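Local atomic coordinates of sterol regulatory element-binding protein cleavage-activating protein (Schizosaccharomyces pombe, PDB entry 4YHC), a protein that escorts the transcription factor precursor sre1 and is required for its processing when sterol or oxygen levels are low, represented here by its WD40 domain. Residues F237-D241 / S242-M246; C290-A294 / V295-V299; A335-F339 / D340-E344. The protein carries 9 engineered substitutions. All blocks are in the same frame, centred on the assembly; numbering follows the deposited sequence.

Contacts 1, 2 and 3 follow one another along the chain, each a local turn where one piece of strand gives way to the next. Contact 1 closes a buried hairpin in a four-stranded blade; contact 2, at the surface, lies about 14 Å away between centres and does not touch it. Contact 3 is about 18 Å from contact 1 between centres, yet the two meet: Met-246 CE packs on Phe-339 CZ at 3.7 Å. Contacts 2 and 3 reach the same sheet, though their centres are about 25 Å apart and their nearest atoms about 9 Å. All three fall within the region assigned, by similarity, to sre1 interaction.

Contact 1 (F237-D241 / S242-M246); sequences FLARD and SGVDM
Arg-240 reaches back over the turn to grip Asp-245 side-on, giving one nitrogen to each oxygen: NE to OD2 and NH2 to OD1, both at 2.9 Å. With chi1 at 45°, CG is flanked by both backbone branches, and the chain then runs straight to NE, which lays one face of the guanidinium over Gly-243. The two planes are tilted 39° apart; OD1 is met on its syn side, 28° out of the carboxylate plane, and OD2 from above that plane. Ser-257 OG and the backbone N of Asn-216 also bind this carboxylate, while Glu-222 pairs with Arg-240 NH1, giving the buried arginine a second acidic partner, and hydrogen-bonds Ser-242 OG. A water 2.7 Å from Arg-240 NH2 accepts from it.

Phe-237, Ala-239, Val-244 and Met-246 share the face opposite Leu-238 and Asp-245; there Phe-237 and Met-246 lie side by side. Met-246, extended through chi1 and chi2, slides CG over the Phe-237 ring, 4.1 Å from its centroid; SD follows obliquely, 3.6 Å from CZ, as a Met-aromatic contact. Val-244 CG1 meets the same ring at its edge. Leu-238 and Asp-245 exchange backbone hydrogen bonds. With Asp-241 and Ser-242 at its tip and closed by the 2.9 Å bond from Arg-240 N to Gly-243 O, this beta hairpin joins the two inner strands of a four-stranded antiparallel blade, the unit of a WD40 beta-propeller.

Contact 2 (C290-A294 / V295-V299); sequences CFTHA and VTEKV
A short beta hairpin with the four-residue loop Ala-294 to Glu-297 leads from strand 281-292 into strand 299-304, with His-293 making most of the bonds across it. Its backbone N donates to Lys-298 O at 2.9 Å in an almost straight bond, and Glu-297 N returns a weak bond to His-293 O. Glu-297 takes left-handed backbone angles (phi 52°), which turns the chain back toward the second strand.

The imidazole is placed by a chi1 of -163°, with CG opposite the backbone N, so that the ring lies alongside Val-295. Val-295 N then points at the ring edge and donates, close to the ring plane, to ND1 at 3.2 Å, while CE1 rests against Val-295 CB at 3.5 Å. Thr-296 OG1 crosses near His-293 CB and CG, 3.4 Å from each. Beyond the loop, Thr-292 and Val-299 form a non-hydrogen-bonded pair, and Cys-290 SG touches Val-299 CG1 at 3.9 Å. A water donates to both Ala-294 O and Glu-297 OE1, bridging the two ends of the turn.

Since ND1 receives an N-H here, it should carry no proton, and a neutral His-293 would probably be protonated on NE2.

Contact 3 (A335-F339 / D340-E344); sequences ASLTF and DELQE. Engineered in segment 335-339: Ser-336 (natural residue Cys).
The Phe-339 ring meets Leu-342 at its edge, where CD1 of the leucine lies near the ring plane, 4.1 Å from Phe-339 CD1. The two side chains run side by side and point the same way. Against the phenylalanine ring stacks the imidazole of His-256, which comes from strand 253-259 and so brings this surface turn up against the neighbouring blade. The other flat group is the Glu-341 carboxylate. Thr-338 N approaches OE2 from above its plane, 41° out of it, in a nearly straight bond of 2.9 Å. Thr-338 OG1 sits over the same group, 3.0 Å from Glu-341 CD, without a good hydrogen-bond angle to either oxygen. Glu-341 is turned back to this place by a chi1 of 68°, which folds CG in over its own backbone, and by a bend at chi2.

The exchange also runs the other way: Glu-341 N donates weakly to Thr-338 OG1 and to Thr-338 O, both at 3.3 Å. Side chain to backbone in each direction resembles a capping box, though the return bond is weak; it spans two overlapping type I turns, 338-341 and 339-342, which lead the chain off strand 335-337 toward strand 344-349. The second turn is closed by Leu-342 N to Phe-339 O at 3.3 Å, the donor standing above the carbonyl plane.

Leu-337 and Leu-342 also meet, CD1 of the first 4.0 Å from CD2 of the second. Leu-337 CD2 lies along the Glu-341 chain, 4.0 Å from CG, and Leu-342 leans on Ile-313 of strand 311-317. The engineered Ser-336 points away from the turn and touches Tyr-312 and Ile-314 of that same strand.

Contact 1 (F237-D241 / S242-M246)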
ATOM      1  N   PHE A 237     -10.531   8.662  -1.147  1.00 16.83           N
ATOM      2  CA  PHE A 237     -11.526   7.934  -1.952  1.00 19.14           C
ATOM      3  C   PHE A 237     -12.427   7.217  -0.916  1.00 24.59           C
ATOM      4  O   PHE A 237     -11.924   6.523  -0.018  1.00 21.70           O
ATOM      5  CB  PHE A 237     -10.900   6.929  -2.908  1.00 15.50           C
ATOM      6  CG  PHE A 237     -10.139   7.537  -4.037  1.00 22.90           C
ATOM      7  CD1 PHE A 237      -8.839   7.981  -3.863  1.00 20.72           C
ATOM      8  CD2 PHE A 237     -10.703   7.654  -5.284  1.00 15.52           C
ATOM      9  CE1 PHE A 237      -8.156   8.561  -4.903  1.00 16.89           C
ATOM     10  CE2 PHE A 237     -10.037   8.220  -6.289  1.00 18.98           C
ATOM     11  CZ  PHE A 237      -8.754   8.643  -6.122  1.00 17.81           C
ATOM     12  N   LEU A 238     -13.748   7.409  -0.998  1.00 19.16           N
ATOM     13  CA  LEU A 238     -14.749   6.775  -0.138  1.00 16.24           C
ATOM     14  C   LEU A 238     -15.563   5.795  -1.021  1.00 18.88           C
ATOM     15  O   LEU A 238     -16.254   6.214  -1.885  1.00 17.52           O
ATOM     16  CB  LEU A 238     -15.672   7.825   0.440  1.00 22.09           C
ATOM     17  CG  LEU A 238     -16.645   7.482   1.614  1.00 35.11           C
ATOM     18  CD1 LEU A 238     -18.093   7.553   1.200  1.00 38.66           C
ATOM     19  CD2 LEU A 238     -16.464   6.152   2.310  1.00 32.41           C
ATOM     20  N   ALA A 239     -15.406   4.506  -0.822  1.00 16.18           N
ATOM     21  CA  ALA A 239     -16.056   3.484  -1.573  1.00 16.24           C
ATOM     22  C   ALA A 239     -17.357   3.121  -0.860  1.00 25.41           C
ATOM     23  O   ALA A 239     -17.404   3.040   0.341  1.00 18.28           O
ATOM     24  CB  ALA A 239     -15.221   2.257  -1.620  1.00 18.30           C
ATOM     25  N   ARG A 240     -18.412   2.976  -1.637  1.00 22.56           N
ATOM     26  CA  ARG A 240     -19.760   2.659  -1.094  1.00 20.06           C
ATOM     27  C   ARG A 240     -20.264   1.581  -2.067  1.00 20.31           C
ATOM     28  O   ARG A 240     -19.425   0.760  -2.561  1.00 25.74           O
ATOM     29  CB  ARG A 240     -20.651   3.925  -0.979  1.00 22.54           C
ATOM     30  CG  ARG A 240     -20.635   4.861  -2.174  1.00 23.70           C
ATOM     31  CD  ARG A 240     -21.451   6.165  -1.938  1.00 26.57           C
ATOM     32  NE  ARG A 240     -21.248   7.062  -3.063  1.00 25.43           N
ATOM     33  CZ  ARG A 240     -21.643   6.860  -4.319  1.00 24.97           C
ATOM     34  NH1 ARG A 240     -22.436   5.838  -4.657  1.00 26.27           N
ATOM     35  NH2 ARG A 240     -21.235   7.700  -5.270  1.00 24.97           N
ATOM     36  N   ASP A 241     -21.568   1.474  -2.295  1.00 28.36           N
ATOM     37  CA  ASP A 241     -22.096   0.288  -3.019  1.00 27.23           C
ATOM     38  C   ASP A 241     -22.385   0.501  -4.480  1.00 26.73           C
ATOM     39  O   ASP A 241     -22.496  -0.457  -5.197  1.00 23.76           O
ATOM     40  CB  ASP A 241     -23.306  -0.289  -2.257  1.00 43.15           C
ATOM     41  CG  ASP A 241     -22.880  -1.407  -1.237  1.00 72.46           C
ATOM     42  OD1 ASP A 241     -21.826  -2.089  -1.420  1.00 71.92           O
ATOM     43  OD2 ASP A 241     -23.571  -1.577  -0.250  1.00 70.17           O
ATOM     44  N   SER A 242     -22.567   1.737  -4.940  1.00 20.88           N
ATOM     45  CA  SER A 242     -22.680   2.013  -6.388  1.00 19.06           C
ATOM     46  C   SER A 242     -21.595   2.947  -6.894  1.00 22.35           C
ATOM     47  O   SER A 242     -21.661   3.492  -8.018  1.00 23.78           O
ATOM     48  CB  SER A 242     -24.065   2.582  -6.781  1.00 26.32           C
ATOM     49  OG  SER A 242     -24.312   3.814  -6.118  1.00 28.96           O
ATOM     50  N   GLY A 243     -20.531   3.087  -6.115  1.00 20.98           N
ATOM     51  CA  GLY A 243     -19.372   3.857  -6.591  1.00 21.01           C
ATOM     52  C   GLY A 243     -18.381   4.329  -5.545  1.00 29.21           C
ATOM     53  O   GLY A 243     -18.375   3.843  -4.410  1.00 16.69           O
ATOM     54  N   VAL A 244     -17.507   5.247  -5.980  1.00 16.52           N
ATOM     55  CA  VAL A 244     -16.499   5.784  -5.122  1.00 16.35           C
ATOM     56  C   VAL A 244     -16.491   7.289  -5.277  1.00 18.76           C
ATOM     57  O   VAL A 244     -16.368   7.779  -6.394  1.00 17.74           O
ATOM     58  CB  VAL A 244     -15.094   5.291  -5.463  1.00 21.23           C
ATOM     59  CG1 VAL A 244     -14.109   5.843  -4.421  1.00 19.28           C
ATOM     60  CG2 VAL A 244     -15.022   3.783  -5.422  1.00 24.58           C
ATOM     61  N   ASP A 245     -16.576   7.995  -4.144  1.00 17.33           N
ATOM     62  CA  ASP A 245     -16.464   9.464  -4.127  1.00 18.90           C
ATOM     63  C   ASP A 245     -15.022   9.903  -3.842  1.00 24.97           C
ATOM     64  O   ASP A 245     -14.379   9.387  -2.867  1.00 18.46           O
ATOM     65  CB  ASP A 245     -17.387  10.007  -3.072  1.00 17.13           C
ATOM     66  CG  ASP A 245     -18.842   9.637  -3.367  1.00 20.10           C
ATOM     67  OD1 ASP A 245     -19.249   9.612  -4.543  1.00 20.38           O
ATOM     68  OD2 ASP A 245     -19.555   9.350  -2.437  1.00 22.39           O
ATOM     69  N   MET A 246     -14.537  10.810  -4.715  1.00 19.63           N
ATOM     70  CA  MET A 246     -13.163  11.280  -4.701  1.00 18.44           C
ATOM     71  C   MET A 246     -13.233  12.698  -4.124  1.00 23.24           C
ATOM     72  O   MET A 246     -13.872  13.560  -4.701  1.00 18.55           O
ATOM     73  CB  MET A 246     -12.534  11.235  -6.068  1.00 16.34           C
ATOM     74  CG  MET A 246     -11.066  11.738  -6.021  1.00 17.35           C
ATOM     75  SD  MET A 246     -10.224  11.556  -7.558  1.00 21.80           S
ATOM     76  CE  MET A 246     -10.725  13.128  -8.272  1.00 20.63           C
TER
HETATM   77  O   HOH W   1     -21.894   6.838  -7.694  1.00 48.47           O

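Contact 2 (C290-A294 / V295-V299)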
ATOM      1  N   CYS A 290      -8.600  -1.195  -7.588  1.00 14.86           N
ATOM      2  CA  CYS A 290      -8.623  -2.619  -7.344  1.00 14.92           C
ATOM      3  C   CYS A 290      -9.589  -2.854  -6.230  1.00 15.05           C
ATOM      4  O   CYS A 290      -9.563  -2.178  -5.226  1.00 16.49           O
ATOM      5  CB  CYS A 290      -7.236  -3.146  -6.905  1.00 23.38           C
ATOM      6  SG  CYS A 290      -7.216  -4.924  -6.561  1.00 94.18           S
ATOM      7  N   PHE A 291     -10.429  -3.856  -6.391  1.00 15.21           N
ATOM      8  CA  PHE A 291     -11.405  -4.253  -5.332  1.00 20.74           C
ATOM      9  C   PHE A 291     -11.922  -5.689  -5.542  1.00 16.19           C
ATOM     10  O   PHE A 291     -11.673  -6.298  -6.586  1.00 15.65           O
ATOM     11  CB  PHE A 291     -12.545  -3.226  -5.227  1.00 15.50           C
ATOM     12  CG  PHE A 291     -13.380  -3.151  -6.451  1.00 17.74           C
ATOM     13  CD1 PHE A 291     -13.079  -2.286  -7.477  1.00 20.10           C
ATOM     14  CD2 PHE A 291     -14.477  -3.997  -6.583  1.00 18.50           C
ATOM     15  CE1 PHE A 291     -13.891  -2.220  -8.598  1.00 19.14           C
ATOM     16  CE2 PHE A 291     -15.272  -3.956  -7.691  1.00 19.22           C
ATOM     17  CZ  PHE A 291     -14.983  -3.079  -8.712  1.00 18.64           C
ATOM     18  N   THR A 292     -12.537  -6.224  -4.497  1.00 17.53           N
ATOM     19  CA  THR A 292     -13.294  -7.468  -4.563  1.00 18.68           C
ATOM     20  C   THR A 292     -14.747  -7.160  -4.651  1.00 16.35           C
ATOM     21  O   THR A 292     -15.306  -6.368  -3.904  1.00 16.40           O
ATOM     22  CB  THR A 292     -13.001  -8.338  -3.350  1.00 20.05           C
ATOM     23  OG1 THR A 292     -11.592  -8.585  -3.350  1.00 19.23           O
ATOM     24  CG2 THR A 292     -13.752  -9.719  -3.410  1.00 16.84           C
ATOM     25  N   HIS A 293     -15.326  -7.707  -5.684  1.00 16.48           N
ATOM     26  CA  HIS A 293     -16.705  -7.475  -6.033  1.00 16.73           C
ATOM     27  C   HIS A 293     -17.540  -8.156  -4.934  1.00 20.16           C
ATOM     28  O   HIS A 293     -17.334  -9.366  -4.625  1.00 21.93           O
ATOM     29  CB  HIS A 293     -16.908  -8.125  -7.396  1.00 16.79           C
ATOM     30  CG  HIS A 293     -18.134  -7.675  -8.111  1.00 17.30           C
ATOM     31  ND1 HIS A 293     -19.423  -7.897  -7.624  1.00 18.53           N
ATOM     32  CD2 HIS A 293     -18.273  -6.988  -9.253  1.00 16.87           C
ATOM     33  CE1 HIS A 293     -20.291  -7.393  -8.489  1.00 20.24           C
ATOM     34  NE2 HIS A 293     -19.612  -6.847  -9.485  1.00 17.19           N
ATOM     35  N   ALA A 294     -18.397  -7.398  -4.287  1.00 18.00           N
ATOM     36  CA  ALA A 294     -19.233  -7.911  -3.228  1.00 18.22           C
ATOM     37  C   ALA A 294     -20.269  -8.960  -3.650  1.00 20.65           C
ATOM     38  O   ALA A 294     -20.736  -9.712  -2.820  1.00 25.28           O
ATOM     39  CB  ALA A 294     -19.954  -6.761  -2.521  1.00 20.47           C
ATOM     40  N   VAL A 295     -20.588  -9.070  -4.918  1.00 21.37           N
ATOM     41  CA  VAL A 295     -21.554 -10.030  -5.409  1.00 18.53           C
ATOM     42  C   VAL A 295     -20.848 -11.295  -5.808  1.00 23.05           C
ATOM     43  O   VAL A 295     -21.111 -12.340  -5.247  1.00 18.90           O
ATOM     44  CB  VAL A 295     -22.401  -9.527  -6.593  1.00 20.82           C
ATOM     45  CG1 VAL A 295     -23.432 -10.616  -7.051  1.00 21.19           C
ATOM     46  CG2 VAL A 295     -23.103  -8.225  -6.221  1.00 21.39           C
ATOM     47  N   THR A 296     -19.921 -11.204  -6.735  1.00 22.37           N
ATOM     48  CA  THR A 296     -19.234 -12.424  -7.270  1.00 23.49           C
ATOM     49  C   THR A 296     -17.975 -12.847  -6.502  1.00 22.21           C
ATOM     50  O   THR A 296     -17.400 -13.878  -6.784  1.00 21.45           O
ATOM     51  CB  THR A 296     -18.797 -12.159  -8.709  1.00 22.68           C
ATOM     52  OG1 THR A 296     -17.926 -11.032  -8.737  1.00 23.92           O
ATOM     53  CG2 THR A 296     -20.043 -11.823  -9.590  1.00 28.05           C
ATOM     54  N   GLU A 297     -17.564 -12.033  -5.529  1.00 21.88           N
ATOM     55  CA  GLU A 297     -16.319 -12.224  -4.849  1.00 26.73           C
ATOM     56  C   GLU A 297     -15.113 -12.377  -5.773  1.00 19.49           C
ATOM     57  O   GLU A 297     -14.125 -12.926  -5.359  1.00 26.06           O
ATOM     58  CB  GLU A 297     -16.427 -13.418  -3.889  1.00 30.42           C
ATOM     59  CG  GLU A 297     -17.456 -13.162  -2.800  1.00 36.63           C
ATOM     60  CD  GLU A 297     -16.872 -12.656  -1.491  1.00 60.14           C
ATOM     61  OE1 GLU A 297     -17.650 -12.465  -0.518  1.00 59.45           O
ATOM     62  OE2 GLU A 297     -15.632 -12.432  -1.425  1.00 73.94           O
ATOM     63  N   LYS A 298     -15.176 -11.852  -6.975  1.00 19.16           N
ATOM     64  CA  LYS A 298     -14.032 -11.827  -7.903  1.00 16.86           C
ATOM     65  C   LYS A 298     -13.192 -10.553  -7.656  1.00 21.34           C
ATOM     66  O   LYS A 298     -13.709  -9.516  -7.328  1.00 19.21           O
ATOM     67  CB  LYS A 298     -14.468 -11.814  -9.360  1.00 25.19           C
ATOM     68  CG  LYS A 298     -15.228 -13.061  -9.797  1.00 34.00           C
ATOM     69  CD  LYS A 298     -14.316 -14.242  -9.983  1.00 46.25           C
ATOM     70  CE  LYS A 298     -15.024 -15.395 -10.699  1.00 53.28           C
ATOM     71  NZ  LYS A 298     -15.634 -16.266  -9.669  1.00 54.05           N
ATOM     72  N   VAL A 299     -11.895 -10.637  -7.904  1.00 18.82           N
ATOM     73  CA  VAL A 299     -11.039  -9.409  -7.869  1.00 20.37           C
ATOM     74  C   VAL A 299     -11.101  -8.710  -9.232  1.00 17.87           C
ATOM     75  O   VAL A 299     -10.898  -9.285 -10.272  1.00 20.68           O
ATOM     76  CB  VAL A 299      -9.614  -9.738  -7.402  1.00 19.47           C
ATOM     77  CG1 VAL A 299      -8.668  -8.469  -7.385  1.00 15.54           C
ATOM     78  CG2 VAL A 299      -9.674 -10.406  -6.033  1.00 18.84           C
TER
HETATM   79  O   HOH W   2     -19.063 -10.008  -0.666  1.00 44.73           O

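Contact 3 (A335-F339 / D340-E344)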
ATOM      1  N   ALA A 335      -3.555  16.684 -24.135  1.00 50.04           N
ATOM      2  CA  ALA A 335      -4.954  17.011 -23.872  1.00 53.48           C
ATOM      3  C   ALA A 335      -5.340  16.786 -22.402  1.00 41.97           C
ATOM      4  O   ALA A 335      -5.117  15.748 -21.884  1.00 37.16           O
ATOM      5  CB  ALA A 335      -5.820  16.153 -24.758  1.00 56.61           C
ATOM      6  N   SER A 336      -5.876  17.800 -21.761  1.00 37.98           N
ATOM      7  CA  SER A 336      -6.521  17.700 -20.459  1.00 34.64           C
ATOM      8  C   SER A 336      -7.912  17.067 -20.545  1.00 37.40           C
ATOM      9  O   SER A 336      -8.756  17.572 -21.244  1.00 38.40           O
ATOM     10  CB  SER A 336      -6.671  19.102 -19.964  1.00 32.58           C
ATOM     11  OG  SER A 336      -6.974  19.090 -18.617  1.00 38.71           O
ATOM     12  N   LEU A 337      -8.158  15.963 -19.861  1.00 39.68           N
ATOM     13  CA  LEU A 337      -9.479  15.286 -19.939  1.00 38.17           C
ATOM     14  C   LEU A 337     -10.382  15.614 -18.782  1.00 41.45           C
ATOM     15  O   LEU A 337      -9.915  15.771 -17.659  1.00 37.76           O
ATOM     16  CB  LEU A 337      -9.292  13.816 -19.889  1.00 27.19           C
ATOM     17  CG  LEU A 337      -8.484  13.198 -20.990  1.00 41.30           C
ATOM     18  CD1 LEU A 337      -8.225  11.729 -20.662  1.00 44.74           C
ATOM     19  CD2 LEU A 337      -9.180  13.340 -22.336  1.00 33.83           C
ATOM     20  N   THR A 338     -11.686  15.710 -19.053  1.00 35.64           N
ATOM     21  CA  THR A 338     -12.682  15.755 -17.992  1.00 33.94           C
ATOM     22  C   THR A 338     -12.909  14.374 -17.428  1.00 28.83           C
ATOM     23  O   THR A 338     -12.606  13.369 -18.080  1.00 25.88           O
ATOM     24  CB  THR A 338     -14.052  16.264 -18.499  1.00 36.76           C
ATOM     25  OG1 THR A 338     -14.553  15.323 -19.454  1.00 35.44           O
ATOM     26  CG2 THR A 338     -13.890  17.630 -19.143  1.00 37.93           C
ATOM     27  N   PHE A 339     -13.482  14.343 -16.238  1.00 27.56           N
ATOM     28  CA  PHE A 339     -13.769  13.093 -15.568  1.00 34.22           C
ATOM     29  C   PHE A 339     -14.726  12.293 -16.403  1.00 36.87           C
ATOM     30  O   PHE A 339     -14.500  11.102 -16.627  1.00 43.66           O
ATOM     31  CB  PHE A 339     -14.270  13.298 -14.126  1.00 38.10           C
ATOM     32  CG  PHE A 339     -13.200  13.821 -13.184  1.00 40.97           C
ATOM     33  CD1 PHE A 339     -11.998  13.163 -13.040  1.00 38.96           C
ATOM     34  CD2 PHE A 339     -13.403  14.968 -12.457  1.00 35.33           C
ATOM     35  CE1 PHE A 339     -10.998  13.663 -12.235  1.00 37.43           C
ATOM     36  CE2 PHE A 339     -12.426  15.451 -11.627  1.00 41.59           C
ATOM     37  CZ  PHE A 339     -11.208  14.810 -11.530  1.00 39.89           C
ATOM     38  N   ASP A 340     -15.722  12.947 -16.983  1.00 38.73           N
ATOM     39  CA  ASP A 340     -16.741  12.182 -17.764  1.00 43.59           C
ATOM     40  C   ASP A 340     -16.270  11.568 -19.067  1.00 43.43           C
ATOM     41  O   ASP A 340     -16.866  10.581 -19.489  1.00 45.08           O
ATOM     42  CB  ASP A 340     -18.016  12.984 -17.992  1.00 43.25           C
ATOM     43  CG  ASP A 340     -18.577  13.546 -16.714  1.00 54.16           C
ATOM     44  OD1 ASP A 340     -18.318  13.002 -15.612  1.00 52.86           O
ATOM     45  OD2 ASP A 340     -19.288  14.562 -16.810  1.00 62.09           O
ATOM     46  N   GLU A 341     -15.208  12.096 -19.684  1.00 43.70           N
ATOM     47  CA  GLU A 341     -14.665  11.486 -20.900  1.00 46.79           C
ATOM     48  C   GLU A 341     -13.504  10.515 -20.702  1.00 48.75           C
ATOM     49  O   GLU A 341     -12.763  10.219 -21.647  1.00 50.68           O
ATOM     50  CB  GLU A 341     -14.262  12.551 -21.902  1.00 57.46           C
ATOM     51  CG  GLU A 341     -13.096  13.430 -21.541  1.00 66.51           C
ATOM     52  CD  GLU A 341     -13.245  14.819 -22.132  1.00 77.72           C
ATOM     53  OE1 GLU A 341     -14.233  15.064 -22.853  1.00 88.84           O
ATOM     54  OE2 GLU A 341     -12.387  15.682 -21.886  1.00 77.19           O
ATOM     55  N   LEU A 342     -13.340  10.023 -19.474  1.00 43.06           N
ATOM     56  CA  LEU A 342     -12.349   8.974 -19.201  1.00 43.82           C
ATOM     57  C   LEU A 342     -12.809   7.643 -19.761  1.00 42.97           C
ATOM     58  O   LEU A 342     -13.950   7.293 -19.585  1.00 36.02           O
ATOM     59  CB  LEU A 342     -12.190   8.827 -17.687  1.00 42.18           C
ATOM     60  CG  LEU A 342     -11.280   9.929 -17.124  1.00 34.32           C
ATOM     61  CD1 LEU A 342     -11.416  10.000 -15.616  1.00 31.64           C
ATOM     62  CD2 LEU A 342      -9.855   9.666 -17.599  1.00 27.94           C
ATOM     63  N   GLN A 343     -11.912   6.899 -20.391  1.00 46.03           N
ATOM     64  CA  GLN A 343     -12.245   5.529 -20.822  1.00 58.54           C
ATOM     65  C   GLN A 343     -11.922   4.496 -19.715  1.00 47.51           C
ATOM     66  O   GLN A 343     -10.890   4.554 -19.112  1.00 48.97           O
ATOM     67  CB  GLN A 343     -11.462   5.191 -22.088  1.00 70.37           C
ATOM     68  CG  GLN A 343     -11.202   6.415 -22.952  1.00 80.61           C
ATOM     69  CD  GLN A 343     -11.333   6.136 -24.430  1.00 86.61           C
ATOM     70  OE1 GLN A 343     -12.396   6.342 -25.012  1.00 87.09           O
ATOM     71  NE2 GLN A 343     -10.259   5.657 -25.044  1.00 88.26           N
ATOM     72  N   GLU A 344     -12.809   3.547 -19.505  1.00 36.81           N
ATOM     73  CA  GLU A 344     -12.784   2.609 -18.417  1.00 41.72           C
ATOM     74  C   GLU A 344     -12.567   1.223 -18.987  1.00 39.79           C
ATOM     75  O   GLU A 344     -13.268   0.814 -19.905  1.00 36.45           O
ATOM     76  CB  GLU A 344     -14.088   2.645 -17.680  1.00 41.35           C
ATOM     77  CG  GLU A 344     -14.548   1.313 -17.112  1.00 49.21           C
ATOM     78  CD  GLU A 344     -16.005   1.352 -16.669  1.00 54.61           C
ATOM     79  OE1 GLU A 344     -16.820   0.456 -17.055  1.00 62.18           O
ATOM     80  OE2 GLU A 344     -16.341   2.286 -15.921  1.00 57.43           O
TER